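Local structure of mucosa-associated lymphoid tissue lymphoma translocation protein 1 (Isoform 2) (Homo sapiens, 3BFO) at residues Cys7-Ser12 with Gln76-Val81; Thr20-Cys25 with Leu51-Tyr56; Gly29-His34 with Tyr70-Ser75. The protein is a paracaspase, probably a cysteine protease acting in the cytoplasm and nucleus, of which this fragment is the second Ig-like C2-type domain. One frame throughout, in Å; residues are numbered along the deposited sequence.

Interaction 1. Residues Cys7-Ser12 with Gln76-Val81; sequences CVEPTS and QDSKKV
E9 and K79 lie across each other at a slant, the E9 carboxylate against K79 N and CD. The E9 chain bends at CG (chi2 -80°) and brings OE1 to the backbone N of K79 at 2.9 Å; the bond is nearly straight (161°) and enters on the syn side of the carboxylate, tilted out of its plane. E9 OE2 rests on K79 CD at 3.6 Å and accepts a hydrogen bond from a water that also donates to D77 O. K79 NZ stays 4.5 Å from E9 OE2, beyond salt-bridge range. Next along the chain, P10 CD sits 3.7 Å from S78 CB. S78 OG, still beside the P10 ring, donates to K79 O at 2.7 Å from above the carbonyl plane and is also hydrogen-bonded to C67 N. V81 packs beyond: its CG1 lies against P10 O and ring atom CG, while S12 OG, itself bonded to E82 N, touches V81 CB. The two segments run almost parallel here, where the N-terminal strand of the Ig fold leaves one sheet for the other. Held by a main-chain N-H and a water, E9 probably depends only partly on the weak pull of the ammonium.

Interaction 2. Residues Thr20-Cys25 with Leu51-Tyr56; sequences TLVLQC and LYMVPY
Q24 and L51 stand side by side on one face of the sheet, a non-hydrogen-bonded pair in which a single methyl does the touching. Followed outward, Q24 starts with CB 3.6 Å from L51 CD2; CG, swung opposite the backbone N (chi1 -173°), meets the same methyl at an equal distance, and the extended chain carries CD past it at 3.7 Å. At the tip NE2 and OE1 are still near CD2, the nitrogen slightly nearer, so the amide adds only van der Waals contact to L51. Cut back to an alanine here, the side chain would keep only CB against the methyl, and the L51 branch would probably have more freedom to turn. Strands 21-24 and 51-54 run antiparallel, 173° apart, as neighbours in the three-stranded sheet of the Ig sandwich, and their other face looks into the core. There L23 and Y52 form a hydrogen-bonded pair: L23 N donates to Y52 O, and Y52 N to L23 O. L23 CD1 meets the edge of the Y52 ring, whereas L21 CD2 reaches Y52 CE2 at 4.0 Å from an oblique direction. L21 also pairs with V54 through two backbone bonds and packs CB against CB. W37, Y65 and I83 of the facing sheet close over L23. Past the strand ends, T20 OG1 donates to P55 O at 2.8 Å, tilted from the carbonyl plane.

Interaction 3. Residues Gly29-His34 with Tyr70-Ser75; sequences GSPIPH and YNDRDS
H34 lays its CB over one face of the Y70 ring, 3.7 Å from the centroid, in a CH-pi contact that is the close-fitting end of this surface patch. Y70 CG sits between its own backbone N and carbonyl carbon (chi1 65°), which folds the phenol back under H34 CB. The imidazole itself is slid aside, its plane 27° from that of the phenol, and the two rings barely overlap. Two backbone bonds, H34 N to Y70 O at 2.8 Å and Y70 N to H34 O, fix the pair as the last antiparallel rung between strands 34-39 and 63-70. Farther out, N71 bridges the two loops: its ND2 donates to P31 O at 2.9 Å with the oxygen almost in the amide plane, while OD1 accepts from R73 N, an Asx turn, and from D74 N, completing an Asx motif. The outer side is looser and exposed. D72 OD1 merely touches CG of the cis-proline P31 at 3.4 Å, and R73 forms a salt bridge to D74. Bonded at both ends, the N71 amide is probably held against rotation, so the loops are joined by directional bonds as well as by the CH-pi contact.

How the interactions relate
From the N terminus, strand 5-8 pairs with 21-28, and the chain then swings to strand 75-85, where interaction 1 closes the longest loop and encloses the other two contacts. Interaction 2 is nested inside it, tying strand 21-28 to strand 51-54. Interaction 3 joins the loops after strands 21-28 and 63-70; it too lies within interaction 1 but crosses interaction 2, since their segments alternate along the chain. Interactions 1 and 2 touch in the core, where V81 CG2 lies 3.7 Å from L23 CD2. Interactions 2 and 3 lie about 23 Å apart, between centres, on opposite sides of the domain's middle. Together they link both sheets and the loops at one end.

Interaction 1. Residues Cys7-Ser12 with Gln76-Val81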
loop_
_atom_site.group_PDB
_atom_site.type_symbol
_atom_site.label_atom_id
_atom_site.label_comp_id
_atom_site.label_asym_id
_atom_site.label_seq_id
_atom_site.Cartn_x
_atom_site.Cartn_y
_atom_site.Cartn_z
ATOM N N CYS A 7 -11.950 2.058 -0.312
ATOM C CA CYS A 7 -12.505 3.410 -0.400
ATOM C C CYS A 7 -11.405 4.439 -0.517
ATOM O O CYS A 7 -11.637 5.475 -1.131
ATOM C CB CYS A 7 -13.347 3.676 0.827
ATOM S SG CYS A 7 -14.836 2.634 0.780
ATOM N N VAL A 8 -10.234 4.200 0.094
ATOM C CA VAL A 8 -9.090 5.135 -0.000
ATOM C C VAL A 8 -8.028 4.349 -0.741
ATOM O O VAL A 8 -7.595 3.268 -0.305
ATOM C CB VAL A 8 -8.547 5.608 1.337
ATOM C CG1 VAL A 8 -7.285 6.499 1.161
ATOM C CG2 VAL A 8 -9.604 6.363 2.127
ATOM N N GLU A 9 -7.668 4.869 -1.919
ATOM C CA GLU A 9 -6.666 4.334 -2.806
ATOM C C GLU A 9 -5.308 5.011 -2.527
ATOM O O GLU A 9 -5.284 6.212 -2.252
ATOM C CB GLU A 9 -7.061 4.474 -4.282
ATOM C CG GLU A 9 -8.202 3.578 -4.654
ATOM C CD GLU A 9 -7.847 2.094 -4.927
ATOM O OE1 GLU A 9 -6.707 1.674 -4.752
ATOM O OE2 GLU A 9 -8.778 1.346 -5.355
ATOM N N PRO A 10 -4.165 4.279 -2.646
ATOM C CA PRO A 10 -2.866 4.910 -2.506
ATOM C C PRO A 10 -2.644 5.875 -3.678
ATOM O O PRO A 10 -3.319 5.787 -4.702
ATOM C CB PRO A 10 -1.879 3.729 -2.525
ATOM C CG PRO A 10 -2.599 2.637 -3.270
ATOM C CD PRO A 10 -4.068 2.846 -2.960
ATOM N N THR A 11 -1.667 6.763 -3.476
ATOM C CA THR A 11 -1.259 7.813 -4.410
ATOM C C THR A 11 0.223 7.657 -4.813
ATOM O O THR A 11 1.079 7.384 -3.974
ATOM C CB THR A 11 -1.417 9.241 -3.807
ATOM O OG1 THR A 11 -2.756 9.404 -3.269
ATOM C CG2 THR A 11 -1.231 10.328 -4.882
ATOM N N SER A 12 0.496 7.831 -6.122
ATOM C CA SER A 12 1.885 7.898 -6.582
ATOM C C SER A 12 2.532 9.169 -6.028
ATOM O O SER A 12 1.843 10.149 -5.691
ATOM C CB SER A 12 1.927 7.939 -8.109
ATOM O OG SER A 12 1.577 6.678 -8.672
ATOM N N GLN A 76 -9.767 -7.584 -2.889
ATOM C CA GLN A 76 -9.540 -6.596 -3.900
ATOM C C GLN A 76 -8.072 -6.194 -3.774
ATOM O O GLN A 76 -7.529 -6.083 -2.706
ATOM C CB GLN A 76 -10.438 -5.368 -3.634
ATOM C CG GLN A 76 -11.920 -5.540 -3.947
ATOM C CD GLN A 76 -12.740 -4.240 -3.892
ATOM O OE1 GLN A 76 -12.270 -3.198 -3.392
ATOM N NE2 GLN A 76 -13.960 -4.285 -4.459
ATOM N N ASP A 77 -7.494 -5.829 -4.952
ATOM C CA ASP A 77 -6.168 -5.199 -4.966
ATOM C C ASP A 77 -6.361 -3.701 -5.173
ATOM O O ASP A 77 -7.171 -3.255 -6.019
ATOM C CB ASP A 77 -5.283 -5.753 -6.105
ATOM C CG ASP A 77 -4.798 -7.154 -5.785
ATOM O OD1 ASP A 77 -4.542 -7.494 -4.597
ATOM O OD2 ASP A 77 -4.685 -7.927 -6.733
ATOM N N SER A 78 -5.583 -2.921 -4.416
ATOM C CA SER A 78 -5.559 -1.501 -4.670
ATOM C C SER A 78 -5.012 -1.276 -6.022
ATOM O O SER A 78 -4.343 -2.119 -6.637
ATOM C CB SER A 78 -4.664 -0.762 -3.682
ATOM O OG SER A 78 -3.256 -0.972 -3.939
ATOM N N LYS A 79 -5.212 -0.049 -6.466
ATOM C CA LYS A 79 -4.463 0.470 -7.592
ATOM C C LYS A 79 -2.937 0.304 -7.341
ATOM O O LYS A 79 -2.462 0.383 -6.184
ATOM C CB LYS A 79 -4.799 1.953 -7.855
ATOM C CG LYS A 79 -5.834 2.137 -8.937
ATOM C CD LYS A 79 -7.259 1.834 -8.527
ATOM C CE LYS A 79 -8.034 1.334 -9.710
ATOM N NZ LYS A 79 -9.407 1.908 -9.789
ATOM N N LYS A 80 -2.197 0.113 -8.458
ATOM C CA LYS A 80 -0.756 0.086 -8.417
ATOM C C LYS A 80 -0.297 1.543 -8.572
ATOM O O LYS A 80 -0.735 2.291 -9.454
ATOM C CB LYS A 80 -0.136 -0.783 -9.509
ATOM C CG LYS A 80 0.134 -2.277 -9.189
ATOM C CD LYS A 80 0.886 -2.966 -10.384
ATOM C CE LYS A 80 1.413 -4.323 -9.922
ATOM N N VAL A 81 0.643 1.885 -7.691
ATOM C CA VAL A 81 1.192 3.230 -7.642
ATOM C C VAL A 81 2.688 3.137 -7.703
ATOM O O VAL A 81 3.314 2.156 -7.375
ATOM C CB VAL A 81 0.764 4.075 -6.427
ATOM C CG1 VAL A 81 -0.753 4.340 -6.422
ATOM C CG2 VAL A 81 1.246 3.480 -5.152
HETATM O O HOH W 1 -8.856 -1.008 -6.340
#

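Interaction 2. Residues Thr20-Cys25 with Leu51-Tyr56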
loop_
_atom_site.group_PDB
_atom_site.type_symbol
_atom_site.label_atom_id
_atom_site.label_comp_id
_atom_site.label_asym_id
_atom_site.label_seq_id
_atom_site.Cartn_x
_atom_site.Cartn_y
_atom_site.Cartn_z
ATOM N N THR A 20 9.782 11.571 3.130
ATOM C CA THR A 20 9.011 10.515 3.721
ATOM C C THR A 20 8.110 9.871 2.678
ATOM O O THR A 20 7.448 10.560 1.888
ATOM C CB THR A 20 8.170 11.070 4.893
ATOM O OG1 THR A 20 9.082 11.574 5.894
ATOM C CG2 THR A 20 7.277 10.009 5.503
ATOM N N LEU A 21 8.067 8.543 2.675
ATOM C CA LEU A 21 7.095 7.812 1.896
ATOM C C LEU A 21 5.907 7.474 2.755
ATOM O O LEU A 21 6.075 6.860 3.783
ATOM C CB LEU A 21 7.752 6.535 1.361
ATOM C CG LEU A 21 6.791 5.606 0.628
ATOM C CD1 LEU A 21 6.012 6.317 -0.488
ATOM C CD2 LEU A 21 7.592 4.378 0.108
ATOM N N VAL A 22 4.716 7.866 2.307
ATOM C CA VAL A 22 3.468 7.506 3.004
ATOM C C VAL A 22 2.469 6.958 1.995
ATOM O O VAL A 22 2.053 7.690 1.126
ATOM C CB VAL A 22 2.854 8.750 3.687
ATOM C CG1 VAL A 22 1.505 8.447 4.268
ATOM C CG2 VAL A 22 3.770 9.240 4.774
ATOM N N LEU A 23 2.106 5.668 2.094
ATOM C CA LEU A 23 1.094 5.045 1.255
ATOM C C LEU A 23 -0.047 4.619 2.151
ATOM O O LEU A 23 0.156 4.154 3.262
ATOM C CB LEU A 23 1.702 3.843 0.511
ATOM C CG LEU A 23 2.670 4.198 -0.593
ATOM C CD1 LEU A 23 3.421 2.948 -1.075
ATOM C CD2 LEU A 23 1.953 4.842 -1.759
ATOM N N GLN A 24 -1.274 4.793 1.665
ATOM C CA GLN A 24 -2.435 4.453 2.451
ATOM C C GLN A 24 -3.452 3.714 1.585
ATOM O O GLN A 24 -3.688 4.107 0.431
ATOM C CB GLN A 24 -3.064 5.733 3.017
ATOM C CG GLN A 24 -4.231 5.456 4.033
ATOM C CD GLN A 24 -4.694 6.698 4.830
ATOM O OE1 GLN A 24 -4.505 7.806 4.367
ATOM N NE2 GLN A 24 -5.235 6.513 5.987
ATOM N N CYS A 25 -4.089 2.721 2.177
ATOM C CA CYS A 25 -5.214 2.022 1.530
ATOM C C CYS A 25 -6.188 1.731 2.642
ATOM O O CYS A 25 -5.809 1.187 3.659
ATOM C CB CYS A 25 -4.670 0.740 0.864
ATOM S SG CYS A 25 -6.017 -0.156 0.026
ATOM N N LEU A 51 -1.662 2.004 6.593
ATOM C CA LEU A 51 -0.559 2.868 6.240
ATOM C C LEU A 51 0.728 2.088 6.061
ATOM O O LEU A 51 1.035 1.194 6.864
ATOM C CB LEU A 51 -0.306 3.879 7.359
ATOM C CG LEU A 51 -1.361 4.930 7.517
ATOM C CD1 LEU A 51 -1.007 5.767 8.742
ATOM C CD2 LEU A 51 -1.421 5.840 6.269
ATOM N N TYR A 52 1.490 2.446 5.047
ATOM C CA TYR A 52 2.877 1.973 4.892
ATOM C C TYR A 52 3.714 3.242 4.867
ATOM O O TYR A 52 3.484 4.122 4.031
ATOM C CB TYR A 52 3.073 1.165 3.606
ATOM C CG TYR A 52 4.510 0.855 3.347
ATOM C CD1 TYR A 52 5.230 0.080 4.237
ATOM C CD2 TYR A 52 5.200 1.363 2.272
ATOM C CE1 TYR A 52 6.588 -0.207 4.041
ATOM C CE2 TYR A 52 6.524 1.096 2.049
ATOM C CZ TYR A 52 7.228 0.305 2.928
ATOM O OH TYR A 52 8.565 0.040 2.728
ATOM N N MET A 53 4.676 3.385 5.793
ATOM C CA MET A 53 5.440 4.649 5.857
ATOM C C MET A 53 6.894 4.382 6.131
ATOM O O MET A 53 7.212 3.655 7.059
ATOM C CB MET A 53 4.927 5.552 6.974
ATOM C CG MET A 53 3.533 5.971 6.784
ATOM S SD MET A 53 2.903 6.790 8.217
ATOM C CE MET A 53 3.505 8.424 7.834
ATOM N N VAL A 54 7.731 5.026 5.319
ATOM C CA VAL A 54 9.188 4.947 5.388
ATOM C C VAL A 54 9.682 6.369 5.657
ATOM O O VAL A 54 9.492 7.261 4.842
ATOM C CB VAL A 54 9.811 4.430 4.080
ATOM C CG1 VAL A 54 11.351 4.462 4.139
ATOM C CG2 VAL A 54 9.292 3.048 3.729
ATOM N N PRO A 55 10.331 6.594 6.801
ATOM C CA PRO A 55 10.608 7.967 7.177
ATOM C C PRO A 55 11.547 8.748 6.378
ATOM O O PRO A 55 11.320 9.927 6.136
ATOM C CB PRO A 55 11.100 7.879 8.625
ATOM C CG PRO A 55 11.513 6.478 8.835
ATOM C CD PRO A 55 10.678 5.631 7.877
ATOM N N TYR A 56 12.626 8.122 5.943
ATOM C CA TYR A 56 13.693 8.800 5.212
ATOM C C TYR A 56 13.954 7.854 4.050
ATOM O O TYR A 56 14.554 6.765 4.229
ATOM C CB TYR A 56 15.024 8.853 6.031
ATOM C CG TYR A 56 14.983 9.652 7.325
ATOM C CD1 TYR A 56 15.192 11.032 7.328
ATOM C CD2 TYR A 56 14.748 9.016 8.532
ATOM C CE1 TYR A 56 15.146 11.758 8.534
ATOM C CE2 TYR A 56 14.667 9.720 9.710
ATOM C CZ TYR A 56 14.880 11.072 9.713
ATOM O OH TYR A 56 14.798 11.735 10.920
#

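Interaction 3. Residues Gly29-His34 with Tyr70-Ser75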
loop_
_atom_site.group_PDB
_atom_site.type_symbol
_atom_site.label_atom_id
_atom_site.label_comp_id
_atom_site.label_asym_id
_atom_site.label_seq_id
_atom_site.Cartn_x
_atom_site.Cartn_y
_atom_site.Cartn_z
ATOM N N GLY A 29 -15.875 -3.242 5.055
ATOM C CA GLY A 29 -16.410 -4.567 4.815
ATOM C C GLY A 29 -16.588 -5.300 6.111
ATOM O O GLY A 29 -15.999 -4.944 7.135
ATOM N N SER A 30 -17.378 -6.362 6.050
ATOM C CA SER A 30 -17.469 -7.259 7.194
ATOM C C SER A 30 -17.533 -8.659 6.632
ATOM O O SER A 30 -18.447 -8.924 5.808
ATOM C CB SER A 30 -18.761 -6.944 7.977
ATOM O OG SER A 30 -18.890 -7.820 9.093
ATOM N N PRO A 31 -16.669 -9.576 7.107
ATOM C CA PRO A 31 -15.667 -9.349 8.156
ATOM C C PRO A 31 -14.669 -8.246 7.826
ATOM O O PRO A 31 -14.416 -7.897 6.655
ATOM C CB PRO A 31 -14.925 -10.699 8.229
ATOM C CG PRO A 31 -15.966 -11.688 7.740
ATOM C CD PRO A 31 -16.706 -10.982 6.669
ATOM N N ILE A 32 -14.084 -7.730 8.881
ATOM C CA ILE A 32 -13.195 -6.578 8.785
ATOM C C ILE A 32 -12.033 -6.884 7.833
ATOM O O ILE A 32 -11.394 -7.909 7.946
ATOM C CB ILE A 32 -12.664 -6.205 10.154
ATOM C CG1 ILE A 32 -13.754 -5.788 11.100
ATOM C CG2 ILE A 32 -11.557 -5.144 10.098
ATOM C CD1 ILE A 32 -13.311 -5.968 12.524
ATOM N N PRO A 33 -11.760 -6.011 6.862
ATOM C CA PRO A 33 -10.645 -6.266 5.928
ATOM C C PRO A 33 -9.296 -6.332 6.596
ATOM O O PRO A 33 -9.007 -5.585 7.542
ATOM C CB PRO A 33 -10.723 -5.112 4.945
ATOM C CG PRO A 33 -12.167 -4.654 5.036
ATOM C CD PRO A 33 -12.559 -4.853 6.452
ATOM N N HIS A 34 -8.452 -7.189 6.033
ATOM C CA HIS A 34 -7.030 -7.264 6.286
ATOM C C HIS A 34 -6.280 -6.723 5.071
ATOM O O HIS A 34 -6.813 -6.635 3.969
ATOM C CB HIS A 34 -6.651 -8.730 6.458
ATOM C CG HIS A 34 -7.240 -9.356 7.659
ATOM N ND1 HIS A 34 -8.470 -9.982 7.671
ATOM C CD2 HIS A 34 -6.736 -9.485 8.905
ATOM C CE1 HIS A 34 -8.692 -10.477 8.878
ATOM N NE2 HIS A 34 -7.665 -10.171 9.655
ATOM N N TYR A 70 -8.371 -7.978 1.964
ATOM C CA TYR A 70 -9.081 -9.255 1.890
ATOM C C TYR A 70 -9.775 -9.606 3.186
ATOM O O TYR A 70 -9.369 -9.165 4.295
ATOM C CB TYR A 70 -8.106 -10.396 1.512
ATOM C CG TYR A 70 -7.050 -10.681 2.539
ATOM C CD1 TYR A 70 -7.186 -11.748 3.420
ATOM C CD2 TYR A 70 -5.923 -9.863 2.676
ATOM C CE1 TYR A 70 -6.248 -12.008 4.357
ATOM C CE2 TYR A 70 -4.956 -10.132 3.621
ATOM C CZ TYR A 70 -5.141 -11.184 4.476
ATOM O OH TYR A 70 -4.226 -11.462 5.443
ATOM N N ASN A 71 -10.786 -10.439 3.056
ATOM C CA ASN A 71 -11.331 -11.134 4.213
ATOM C C ASN A 71 -11.627 -12.561 3.787
ATOM O O ASN A 71 -11.080 -13.030 2.799
ATOM C CB ASN A 71 -12.513 -10.382 4.794
ATOM C CG ASN A 71 -13.683 -10.265 3.847
ATOM O OD1 ASN A 71 -13.794 -11.021 2.882
ATOM N ND2 ASN A 71 -14.596 -9.340 4.133
ATOM N N ASP A 72 -12.411 -13.307 4.586
ATOM C CA ASP A 72 -12.673 -14.706 4.288
ATOM C C ASP A 72 -13.738 -14.945 3.239
ATOM O O ASP A 72 -14.121 -16.087 3.025
ATOM C CB ASP A 72 -12.939 -15.476 5.605
ATOM C CG ASP A 72 -14.220 -15.067 6.285
ATOM O OD1 ASP A 72 -14.978 -14.277 5.696
ATOM O OD2 ASP A 72 -14.503 -15.605 7.387
ATOM N N ARG A 73 -14.189 -13.894 2.540
ATOM C CA ARG A 73 -15.056 -14.070 1.373
ATOM C C ARG A 73 -14.529 -13.427 0.098
ATOM O O ARG A 73 -14.659 -13.958 -1.009
ATOM C CB ARG A 73 -16.462 -13.539 1.632
ATOM C CG ARG A 73 -17.444 -13.899 0.505
ATOM C CD ARG A 73 -18.758 -13.265 0.683
ATOM N NE ARG A 73 -18.759 -11.896 0.170
ATOM C CZ ARG A 73 -19.827 -11.113 0.116
ATOM N NH1 ARG A 73 -20.986 -11.499 0.636
ATOM N NH2 ARG A 73 -19.701 -9.901 -0.345
ATOM N N ASP A 74 -13.977 -12.235 0.253
ATOM C CA ASP A 74 -13.757 -11.335 -0.874
ATOM C C ASP A 74 -12.330 -10.795 -0.786
ATOM O O ASP A 74 -11.743 -10.686 0.286
ATOM C CB ASP A 74 -14.596 -10.021 -0.677
ATOM C CG ASP A 74 -16.099 -10.153 -0.801
ATOM O OD1 ASP A 74 -16.545 -11.141 -1.362
ATOM O OD2 ASP A 74 -16.817 -9.166 -0.343
ATOM N N SER A 75 -11.817 -10.347 -1.925
ATOM C CA SER A 75 -10.558 -9.604 -1.904
ATOM C C SER A 75 -10.490 -8.677 -3.107
ATOM O O SER A 75 -11.077 -8.941 -4.181
ATOM C CB SER A 75 -9.340 -10.559 -1.872
ATOM O OG SER A 75 -9.163 -11.216 -3.132
#